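Local coordinates for protein sugar phosphate isomerase/epimerase (Parabacteroides distasonis, PDB 3L23) that binds a magnesium ion in a xylose isomerase-like TIM barrel and probably acts as an isomerase or epimerase on sugar substrates, at residues 227-235 / 259-269; 130-140 / 196-205. All blocks are in the same frame, centred on the assembly; numbering follows the deposited sequence.

Overall arrangement
Contacts 1 and 2 each join two helices on the outside of one TIM barrel, at different points of its wall. Contact 2 comes first along the chain and closes before contact 1 opens; they lie about 23 Å apart, centre to centre. Contact 2 sets the start of helix 136-155 and the loop before it against helix 198-205, while contact 1 joins helix 227-233 to helix 257-267. The two meet where Tyr-230 of contact 1 meets Tyr-199 edge-to-face and hydrogen-bonds through OH with Asp-200 OD1 of contact 2. Strands 162-165, 211-216, 238-243 and 272-274, in this part of the barrel, lead to the magnesium ligands His-165, Asp-216, His-242 and Glu-275.

Contact 1 (227-235 / 259-269); sequences PVEYMQKHP and MIFKQMYANGI
Met-231, a selenomethionine, is the knob of this helix pair, seated among Ile-260, Gln-263, Met-264 and Asn-267. In the modelled conformer SE lies 3.8 Å from Ile-269 CD1, and the bend at the last torsion (chi3 -78°) brings CE to Ile-260 O and Gln-263 CB. One turn earlier Val-228 extends the apolar strip: its CG2 lies 3.8 Å from Met-259 CG and also touches Ile-260. Helices 227-233 and 259-267 run nearly parallel, 11° apart, so residues of successive turns meet in order.

Outward, the polar edge is a relay of amides. Gln-232 NE2 donates to Gln-263 OE1 at 2.9 Å; the donor stands above the carbonyl plane of Gln-263, off its lone pairs, and the two amides are steeply inclined. Gln-263 NE2 donates to Asn-267 OD1 at 2.9 Å. Asn-267 ND2 completes the series with a nearly straight 3.0 Å bond to Met-231 O, and also donates to a water bonded to Pro-235 O. A backbone oxygen can only accept, so Met-231 O probably sets the flip of Asn-267, whose OD1 orients Gln-263 and leaves its OE1 for Gln-232. Pro-235, four residues after Met-231, has no N-H, so Asn-267 supplies the donor the helix cannot.

Contact 2 (130-140 / 196-205); sequences MPTITTHDEAK and DQIYDLMLKD
His-136 reaches across to Asp-196 with its ring and passes Leu-201 on the way. From CB the chain sets off with CG opposite the carbonyl carbon (chi1 -71°), which swings the imidazole toward helix 198-205. CD2 comes within 3.9 Å of Leu-201 CD1, the same methyl that rests on Ala-139 CB one turn further along helix 136-155. At the tip NE2 donates to Asp-196 OD2, a short bond of 2.7 Å that is close to straight. The carboxylate lies near the ring plane at its edge, yet its own plane stands 78° from the ring, and OD2 accepts the hydrogen bond through its anti lone pair, away from the other oxygen. A phenylalanine here would probably leave Asp-196 OD2 without its donor and the two segments without their hydrogen-bonded tie.

Elsewhere in the contact the loop preceding the helix supplies the apolar part. Ile-133 CD1 touches Met-202 CE at 3.6 Å and Ile-198 CG2 at 3.8 Å, and Ile-133 CG2 packs along the other arm of Ile-198. Met-202, a selenomethionine with an extended chain, brings CE also to Met-130 CG, 3.9 Å away, while Met-130 SE crosses over Ile-198. Thr-135 N-caps helix 136-155, its OG1 accepting from Glu-138 N.

Val-174 of strand 173-174 lies against His-136, Ile-198 and Leu-201, and Asp-196 pairs with it through the backbone. The axes of 136-140 and 198-205 cross at -44°, and such helix-on-helix packing outside the strands belongs to the outer layer of a xylose isomerase-like TIM barrel.

Contact 1 (227-235 / 259-269)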
loop_
_atom_site.group_PDB
_atom_site.type_symbol
_atom_site.label_atom_id
_atom_site.label_comp_id
_atom_site.label_asym_id
_atom_site.label_seq_id
_atom_site.Cartn_x
_atom_site.Cartn_y
_atom_site.Cartn_z
ATOM N N PRO A 227 -14.641 5.880 0.101
ATOM C CA PRO A 227 -13.346 6.526 -0.001
ATOM C C PRO A 227 -13.450 8.001 -0.359
ATOM O O PRO A 227 -12.588 8.788 0.022
ATOM C CB PRO A 227 -12.645 5.744 -1.100
ATOM C CG PRO A 227 -13.691 5.144 -1.902
ATOM C CD PRO A 227 -14.803 4.843 -0.927
ATOM N N VAL A 228 -14.507 8.392 -1.049
ATOM C CA VAL A 228 -14.679 9.819 -1.363
ATOM C C VAL A 228 -14.942 10.637 -0.103
ATOM O O VAL A 228 -14.345 11.689 0.094
ATOM C CB VAL A 228 -15.744 9.990 -2.436
ATOM C CG1 VAL A 228 -16.157 11.452 -2.581
ATOM C CG2 VAL A 228 -15.216 9.406 -3.785
ATOM N N GLU A 229 -15.844 10.165 0.755
ATOM C CA GLU A 229 -16.075 10.791 2.054
ATOM C C GLU A 229 -14.812 10.873 2.907
ATOM O O GLU A 229 -14.577 11.893 3.571
ATOM C CB GLU A 229 -17.151 10.027 2.839
ATOM C CG GLU A 229 -17.440 10.594 4.222
ATOM C CD GLU A 229 -18.413 9.733 5.079
ATOM O OE1 GLU A 229 -18.703 8.547 4.732
ATOM O OE2 GLU A 229 -18.874 10.293 6.104
ATOM N N TYR A 230 -14.019 9.804 2.929
ATOM C CA TYR A 230 -12.757 9.803 3.679
ATOM C C TYR A 230 -11.782 10.869 3.157
ATOM O O TYR A 230 -11.159 11.609 3.944
ATOM C CB TYR A 230 -12.094 8.408 3.719
ATOM C CG TYR A 230 -12.492 7.685 4.973
ATOM C CD1 TYR A 230 -11.870 7.952 6.175
ATOM C CD2 TYR A 230 -13.557 6.775 4.967
ATOM C CE1 TYR A 230 -12.283 7.312 7.363
ATOM C CE2 TYR A 230 -13.969 6.178 6.111
ATOM C CZ TYR A 230 -13.344 6.456 7.322
ATOM O OH TYR A 230 -13.816 5.826 8.467
HETATM N N MSE A 231 -11.612 10.938 1.842
HETATM C CA MSE A 231 -10.768 11.994 1.247
HETATM C C MSE A 231 -11.294 13.412 1.583
HETATM O O MSE A 231 -10.513 14.322 1.843
HETATM C CB MSE A 231 -10.645 11.819 -0.283
HETATM C CG MSE A 231 -9.576 10.836 -0.684
HETATM SE SE MSE A 231 -9.415 10.751 -2.623
HETATM C CE MSE A 231 -10.969 9.630 -3.043
ATOM N N GLN A 232 -12.608 13.597 1.590
ATOM C CA GLN A 232 -13.175 14.923 1.914
ATOM C C GLN A 232 -12.956 15.271 3.373
ATOM O O GLN A 232 -12.684 16.424 3.711
ATOM C CB GLN A 232 -14.660 14.977 1.574
ATOM C CG GLN A 232 -14.943 14.931 0.063
ATOM C CD GLN A 232 -16.430 14.687 -0.293
ATOM O OE1 GLN A 232 -17.279 14.611 0.582
ATOM N NE2 GLN A 232 -16.734 14.618 -1.573
ATOM N N LYS A 233 -13.098 14.275 4.242
ATOM C CA LYS A 233 -12.969 14.501 5.702
ATOM C C LYS A 233 -11.530 14.627 6.161
ATOM O O LYS A 233 -11.240 15.425 7.061
ATOM C CB LYS A 233 -13.650 13.375 6.496
ATOM C CG LYS A 233 -15.167 13.439 6.556
ATOM N N HIS A 234 -10.621 13.865 5.548
ATOM C CA HIS A 234 -9.210 13.805 5.955
ATOM C C HIS A 234 -8.236 14.095 4.825
ATOM O O HIS A 234 -7.285 13.327 4.582
ATOM C CB HIS A 234 -8.925 12.407 6.572
ATOM C CG HIS A 234 -9.809 12.067 7.734
ATOM N ND1 HIS A 234 -9.592 12.565 8.998
ATOM C CD2 HIS A 234 -10.941 11.324 7.816
ATOM C CE1 HIS A 234 -10.552 12.150 9.812
ATOM N NE2 HIS A 234 -11.367 11.369 9.133
ATOM N N PRO A 235 -8.409 15.253 4.145
ATOM C CA PRO A 235 -7.557 15.599 3.001
ATOM C C PRO A 235 -6.111 15.801 3.413
ATOM O O PRO A 235 -5.225 15.699 2.582
ATOM C CB PRO A 235 -8.151 16.929 2.510
ATOM C CG PRO A 235 -8.867 17.488 3.631
ATOM C CD PRO A 235 -9.368 16.329 4.450
HETATM N N MSE A 259 -15.818 9.664 -9.759
HETATM C CA MSE A 259 -15.865 10.439 -8.519
HETATM C C MSE A 259 -14.586 10.303 -7.720
HETATM O O MSE A 259 -14.122 11.271 -7.121
HETATM C CB MSE A 259 -17.119 10.052 -7.682
HETATM C CG MSE A 259 -17.383 10.915 -6.504
HETATM SE SE MSE A 259 -18.008 12.691 -7.024
HETATM C CE MSE A 259 -16.643 13.657 -5.939
ATOM N N ILE A 260 -14.026 9.089 -7.667
ATOM C CA ILE A 260 -12.764 8.858 -6.974
ATOM C C ILE A 260 -11.653 9.749 -7.564
ATOM O O ILE A 260 -10.960 10.430 -6.819
ATOM C CB ILE A 260 -12.369 7.378 -6.997
ATOM C CG1 ILE A 260 -13.266 6.617 -6.036
ATOM C CG2 ILE A 260 -10.907 7.175 -6.618
ATOM C CD1 ILE A 260 -13.174 5.109 -6.191
ATOM N N PHE A 261 -11.508 9.766 -8.889
ATOM C CA PHE A 261 -10.469 10.617 -9.502
ATOM C C PHE A 261 -10.750 12.114 -9.364
ATOM O O PHE A 261 -9.832 12.896 -9.147
ATOM C CB PHE A 261 -10.227 10.256 -10.959
ATOM C CG PHE A 261 -9.275 9.121 -11.120
ATOM C CD1 PHE A 261 -9.734 7.771 -11.083
ATOM C CD2 PHE A 261 -7.912 9.366 -11.248
ATOM C CE1 PHE A 261 -8.844 6.707 -11.209
ATOM C CE2 PHE A 261 -7.033 8.308 -11.372
ATOM C CZ PHE A 261 -7.488 6.993 -11.351
ATOM N N LYS A 262 -12.009 12.508 -9.473
ATOM C CA LYS A 262 -12.371 13.900 -9.260
ATOM C C LYS A 262 -11.900 14.337 -7.883
ATOM O O LYS A 262 -11.272 15.413 -7.705
ATOM C CB LYS A 262 -13.877 14.063 -9.391
ATOM C CG LYS A 262 -14.367 15.455 -9.082
ATOM C CD LYS A 262 -15.768 15.662 -9.576
ATOM C CE LYS A 262 -16.415 16.804 -8.854
ATOM N NZ LYS A 262 -17.684 17.160 -9.511
ATOM N N GLN A 263 -12.201 13.506 -6.892
ATOM C CA GLN A 263 -11.839 13.838 -5.534
ATOM C C GLN A 263 -10.309 13.809 -5.325
ATOM O O GLN A 263 -9.771 14.637 -4.598
ATOM C CB GLN A 263 -12.555 12.917 -4.509
ATOM C CG GLN A 263 -12.439 13.460 -3.095
ATOM C CD GLN A 263 -13.156 14.787 -2.901
ATOM O OE1 GLN A 263 -14.355 14.928 -3.262
ATOM N NE2 GLN A 263 -12.432 15.804 -2.377
HETATM N N MSE A 264 -9.633 12.854 -5.952
HETATM C CA MSE A 264 -8.186 12.737 -5.869
HETATM C C MSE A 264 -7.505 14.056 -6.328
HETATM O O MSE A 264 -6.624 14.599 -5.623
HETATM C CB MSE A 264 -7.702 11.543 -6.700
HETATM C CG MSE A 264 -6.237 11.206 -6.475
HETATM SE SE MSE A 264 -5.622 9.890 -7.764
HETATM C CE MSE A 264 -5.339 11.074 -9.182
ATOM N N TYR A 265 -7.961 14.590 -7.468
ATOM C CA TYR A 265 -7.436 15.826 -8.059
ATOM C C TYR A 265 -7.808 17.041 -7.212
ATOM O O TYR A 265 -6.948 17.876 -6.974
ATOM C CB TYR A 265 -7.886 15.974 -9.523
ATOM C CG TYR A 265 -7.260 14.963 -10.429
ATOM C CD1 TYR A 265 -5.882 14.760 -10.451
ATOM C CD2 TYR A 265 -8.042 14.153 -11.239
ATOM C CE1 TYR A 265 -5.322 13.774 -11.262
ATOM C CE2 TYR A 265 -7.484 13.208 -12.036
ATOM C CZ TYR A 265 -6.134 12.993 -12.046
ATOM O OH TYR A 265 -5.624 11.996 -12.880
ATOM N N ALA A 266 -9.048 17.119 -6.719
ATOM C CA ALA A 266 -9.463 18.191 -5.813
ATOM C C ALA A 266 -8.556 18.240 -4.563
ATOM O O ALA A 266 -8.183 19.306 -4.069
ATOM C CB ALA A 266 -10.915 18.017 -5.379
ATOM N N ASN A 267 -8.193 17.072 -4.064
ATOM C CA ASN A 267 -7.333 16.988 -2.896
ATOM C C ASN A 267 -5.860 17.242 -3.163
ATOM O O ASN A 267 -5.093 17.443 -2.223
ATOM C CB ASN A 267 -7.433 15.609 -2.260
ATOM C CG ASN A 267 -8.610 15.475 -1.326
ATOM O OD1 ASN A 267 -9.649 16.082 -1.526
ATOM N ND2 ASN A 267 -8.453 14.615 -0.315
ATOM N N GLY A 268 -5.465 17.234 -4.426
ATOM C CA GLY A 268 -4.049 17.391 -4.773
ATOM C C GLY A 268 -3.197 16.156 -4.518
ATOM O O GLY A 268 -1.974 16.272 -4.359
ATOM N N ILE A 269 -3.817 14.984 -4.501
ATOM C CA ILE A 269 -3.094 13.717 -4.366
ATOM C C ILE A 269 -2.283 13.499 -5.668
ATOM O O ILE A 269 -2.829 13.488 -6.746
ATOM C CB ILE A 269 -4.043 12.555 -4.040
ATOM C CG1 ILE A 269 -4.607 12.714 -2.623
ATOM C CG2 ILE A 269 -3.303 11.226 -4.162
ATOM C CD1 ILE A 269 -5.714 11.751 -2.282
HETATM O O HOH W 1 -5.740 14.147 0.349
#

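Contact 2 (130-140 / 196-205)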
loop_
_atom_site.group_PDB
_atom_site.type_symbol
_atom_site.label_atom_id
_atom_site.label_comp_id
_atom_site.label_asym_id
_atom_site.label_seq_id
_atom_site.Cartn_x
_atom_site.Cartn_y
_atom_site.Cartn_z
HETATM N N MSE A 130 -2.564 -4.962 8.563
HETATM C CA MSE A 130 -2.948 -4.539 9.895
HETATM C C MSE A 130 -2.405 -5.484 10.971
HETATM O O MSE A 130 -2.528 -6.731 10.852
HETATM C CB MSE A 130 -4.489 -4.496 10.011
HETATM C CG MSE A 130 -4.955 -3.656 11.166
HETATM SE SE MSE A 130 -6.884 -3.727 11.427
HETATM C CE MSE A 130 -7.046 -5.326 12.158
ATOM N N PRO A 131 -1.771 -4.916 12.042
ATOM C CA PRO A 131 -1.481 -5.744 13.204
ATOM C C PRO A 131 -2.756 -6.249 13.865
ATOM O O PRO A 131 -3.860 -5.838 13.524
ATOM C CB PRO A 131 -0.728 -4.797 14.171
ATOM C CG PRO A 131 -0.321 -3.650 13.388
ATOM C CD PRO A 131 -1.271 -3.537 12.209
ATOM N N THR A 132 -2.593 -7.173 14.782
ATOM C CA THR A 132 -3.723 -7.620 15.572
ATOM C C THR A 132 -4.281 -6.467 16.414
ATOM O O THR A 132 -3.565 -5.937 17.275
ATOM C CB THR A 132 -3.286 -8.740 16.519
ATOM O OG1 THR A 132 -2.784 -9.835 15.742
ATOM C CG2 THR A 132 -4.442 -9.220 17.399
ATOM N N ILE A 133 -5.540 -6.090 16.168
ATOM C CA ILE A 133 -6.223 -5.044 16.923
ATOM C C ILE A 133 -7.668 -5.499 17.233
ATOM O O ILE A 133 -8.470 -5.661 16.291
ATOM C CB ILE A 133 -6.285 -3.713 16.179
ATOM C CG1 ILE A 133 -4.865 -3.197 15.834
ATOM C CG2 ILE A 133 -7.073 -2.691 17.010
ATOM C CD1 ILE A 133 -4.805 -2.022 14.820
ATOM N N THR A 134 -7.962 -5.737 18.507
ATOM C CA THR A 134 -9.315 -6.105 18.954
ATOM C C THR A 134 -9.917 -5.187 20.020
ATOM O O THR A 134 -11.085 -5.379 20.429
ATOM C CB THR A 134 -9.334 -7.546 19.470
ATOM O OG1 THR A 134 -8.515 -7.659 20.628
ATOM C CG2 THR A 134 -8.813 -8.494 18.409
ATOM N N THR A 135 -9.123 -4.244 20.517
ATOM C CA THR A 135 -9.530 -3.372 21.613
ATOM C C THR A 135 -9.007 -1.956 21.323
ATOM O O THR A 135 -8.091 -1.772 20.519
ATOM C CB THR A 135 -8.978 -3.815 22.987
ATOM O OG1 THR A 135 -7.533 -3.697 23.000
ATOM C CG2 THR A 135 -9.408 -5.256 23.360
ATOM N N HIS A 136 -9.579 -0.973 22.027
ATOM C CA HIS A 136 -9.140 0.412 21.924
ATOM C C HIS A 136 -7.675 0.489 22.360
ATOM O O HIS A 136 -6.894 1.125 21.735
ATOM C CB HIS A 136 -10.011 1.366 22.790
ATOM C CG HIS A 136 -11.406 1.579 22.265
ATOM N ND1 HIS A 136 -12.485 0.799 22.643
ATOM C CD2 HIS A 136 -11.902 2.505 21.399
ATOM C CE1 HIS A 136 -13.574 1.225 22.016
ATOM N NE2 HIS A 136 -13.248 2.260 21.258
ATOM N N ASP A 137 -7.322 -0.178 23.447
ATOM C CA ASP A 137 -5.958 -0.101 23.946
ATOM C C ASP A 137 -4.942 -0.690 22.970
ATOM O O ASP A 137 -3.870 -0.129 22.806
ATOM C CB ASP A 137 -5.850 -0.778 25.292
ATOM C CG ASP A 137 -6.522 0.015 26.428
ATOM O OD1 ASP A 137 -7.041 1.130 26.209
ATOM O OD2 ASP A 137 -6.553 -0.494 27.540
ATOM N N GLU A 138 -5.275 -1.792 22.292
ATOM C CA GLU A 138 -4.390 -2.345 21.283
ATOM C C GLU A 138 -4.214 -1.362 20.144
ATOM O O GLU A 138 -3.113 -1.205 19.620
ATOM C CB GLU A 138 -4.905 -3.714 20.732
ATOM C CG GLU A 138 -4.693 -4.817 21.725
ATOM C CD GLU A 138 -5.412 -6.112 21.418
ATOM O OE1 GLU A 138 -6.023 -6.238 20.349
ATOM O OE2 GLU A 138 -5.327 -7.019 22.291
ATOM N N ALA A 139 -5.295 -0.699 19.738
ATOM C CA ALA A 139 -5.173 0.261 18.667
ATOM C C ALA A 139 -4.267 1.418 19.057
ATOM O O ALA A 139 -3.458 1.896 18.242
ATOM C CB ALA A 139 -6.572 0.793 18.230
ATOM N N LYS A 140 -4.416 1.886 20.294
ATOM C CA LYS A 140 -3.561 2.957 20.806
ATOM C C LYS A 140 -2.091 2.613 20.667
ATOM O O LYS A 140 -1.320 3.392 20.110
ATOM C CB LYS A 140 -3.865 3.238 22.270
ATOM C CG LYS A 140 -5.191 3.878 22.550
ATOM C CD LYS A 140 -5.337 4.108 24.028
ATOM C CE LYS A 140 -6.727 4.496 24.440
ATOM N NZ LYS A 140 -6.786 4.601 25.919
ATOM N N ASP A 196 -16.135 1.983 17.729
ATOM C CA ASP A 196 -15.399 2.835 16.811
ATOM C C ASP A 196 -14.690 2.014 15.770
ATOM O O ASP A 196 -14.098 0.995 16.114
ATOM C CB ASP A 196 -14.347 3.593 17.594
ATOM C CG ASP A 196 -14.941 4.426 18.669
ATOM O OD1 ASP A 196 -15.632 5.400 18.311
ATOM O OD2 ASP A 196 -14.751 4.098 19.871
ATOM N N GLN A 197 -14.692 2.479 14.514
ATOM C CA GLN A 197 -13.938 1.809 13.487
ATOM C C GLN A 197 -12.447 1.962 13.778
ATOM O O GLN A 197 -11.970 3.061 14.096
ATOM C CB GLN A 197 -14.274 2.366 12.097
ATOM C CG GLN A 197 -15.747 2.119 11.711
ATOM C CD GLN A 197 -16.108 2.556 10.308
ATOM O OE1 GLN A 197 -16.851 1.850 9.614
ATOM N NE2 GLN A 197 -15.554 3.710 9.867
ATOM N N ILE A 198 -11.712 0.868 13.627
ATOM C CA ILE A 198 -10.249 0.903 13.826
ATOM C C ILE A 198 -9.590 1.999 13.016
ATOM O O ILE A 198 -8.752 2.723 13.533
ATOM C CB ILE A 198 -9.600 -0.506 13.565
ATOM C CG1 ILE A 198 -10.035 -1.492 14.632
ATOM C CG2 ILE A 198 -8.056 -0.420 13.538
ATOM C CD1 ILE A 198 -9.850 -2.950 14.223
ATOM N N TYR A 199 -9.949 2.153 11.739
ATOM C CA TYR A 199 -9.321 3.172 10.897
ATOM C C TYR A 199 -9.489 4.593 11.465
ATOM O O TYR A 199 -8.560 5.439 11.372
ATOM C CB TYR A 199 -9.910 3.074 9.492
ATOM C CG TYR A 199 -9.097 3.707 8.375
ATOM C CD1 TYR A 199 -7.875 3.157 7.970
ATOM C CD2 TYR A 199 -9.547 4.853 7.722
ATOM C CE1 TYR A 199 -7.143 3.733 6.946
ATOM C CE2 TYR A 199 -8.813 5.416 6.695
ATOM C CZ TYR A 199 -7.631 4.871 6.319
ATOM O OH TYR A 199 -6.869 5.424 5.311
ATOM N N ASP A 200 -10.680 4.882 11.986
ATOM C CA ASP A 200 -10.932 6.183 12.644
ATOM C C ASP A 200 -10.032 6.400 13.852
ATOM O O ASP A 200 -9.560 7.508 14.061
ATOM C CB ASP A 200 -12.401 6.340 12.971
ATOM C CG ASP A 200 -13.232 6.354 11.726
ATOM O OD1 ASP A 200 -12.721 6.894 10.734
ATOM O OD2 ASP A 200 -14.351 5.833 11.703
ATOM N N LEU A 201 -9.767 5.349 14.621
ATOM C CA LEU A 201 -8.842 5.434 15.731
ATOM C C LEU A 201 -7.415 5.660 15.217
ATOM O O LEU A 201 -6.630 6.383 15.848
ATOM C CB LEU A 201 -8.903 4.177 16.614
ATOM C CG LEU A 201 -10.254 3.848 17.269
ATOM C CD1 LEU A 201 -10.199 2.486 17.938
ATOM C CD2 LEU A 201 -10.686 4.973 18.219
HETATM N N MSE A 202 -7.067 5.057 14.075
HETATM C CA MSE A 202 -5.722 5.229 13.526
HETATM C C MSE A 202 -5.498 6.670 13.105
HETATM O O MSE A 202 -4.441 7.246 13.376
HETATM C CB MSE A 202 -5.474 4.275 12.347
HETATM C CG MSE A 202 -5.304 2.826 12.783
HETATM SE SE MSE A 202 -4.952 1.811 11.117
HETATM C CE MSE A 202 -4.497 0.140 11.971
ATOM N N LEU A 203 -6.480 7.236 12.419
ATOM C CA LEU A 203 -6.442 8.659 12.043
ATOM C C LEU A 203 -6.321 9.535 13.274
ATOM O O LEU A 203 -5.477 10.438 13.340
ATOM C CB LEU A 203 -7.693 9.029 11.266
ATOM C CG LEU A 203 -7.727 8.488 9.832
ATOM C CD1 LEU A 203 -9.201 8.411 9.322
ATOM C CD2 LEU A 203 -6.788 9.254 8.854
ATOM N N LYS A 204 -7.153 9.284 14.263
ATOM C CA LYS A 204 -7.166 10.151 15.457
ATOM C C LYS A 204 -5.855 10.176 16.241
ATOM O O LYS A 204 -5.440 11.238 16.764
ATOM C CB LYS A 204 -8.288 9.710 16.399
ATOM C CG LYS A 204 -8.452 10.586 17.609
ATOM C CD LYS A 204 -9.700 10.270 18.394
ATOM C CE LYS A 204 -9.684 8.930 19.045
ATOM N NZ LYS A 204 -10.349 9.123 20.393
ATOM N N ASP A 205 -5.238 9.011 16.378
ATOM C CA ASP A 205 -4.149 8.811 17.322
ATOM C C ASP A 205 -2.771 8.623 16.712
ATOM O O ASP A 205 -1.830 8.305 17.430
ATOM C CB ASP A 205 -4.480 7.621 18.215
ATOM C CG ASP A 205 -5.616 7.918 19.184
ATOM O OD1 ASP A 205 -5.738 9.077 19.628
ATOM O OD2 ASP A 205 -6.367 6.993 19.523
#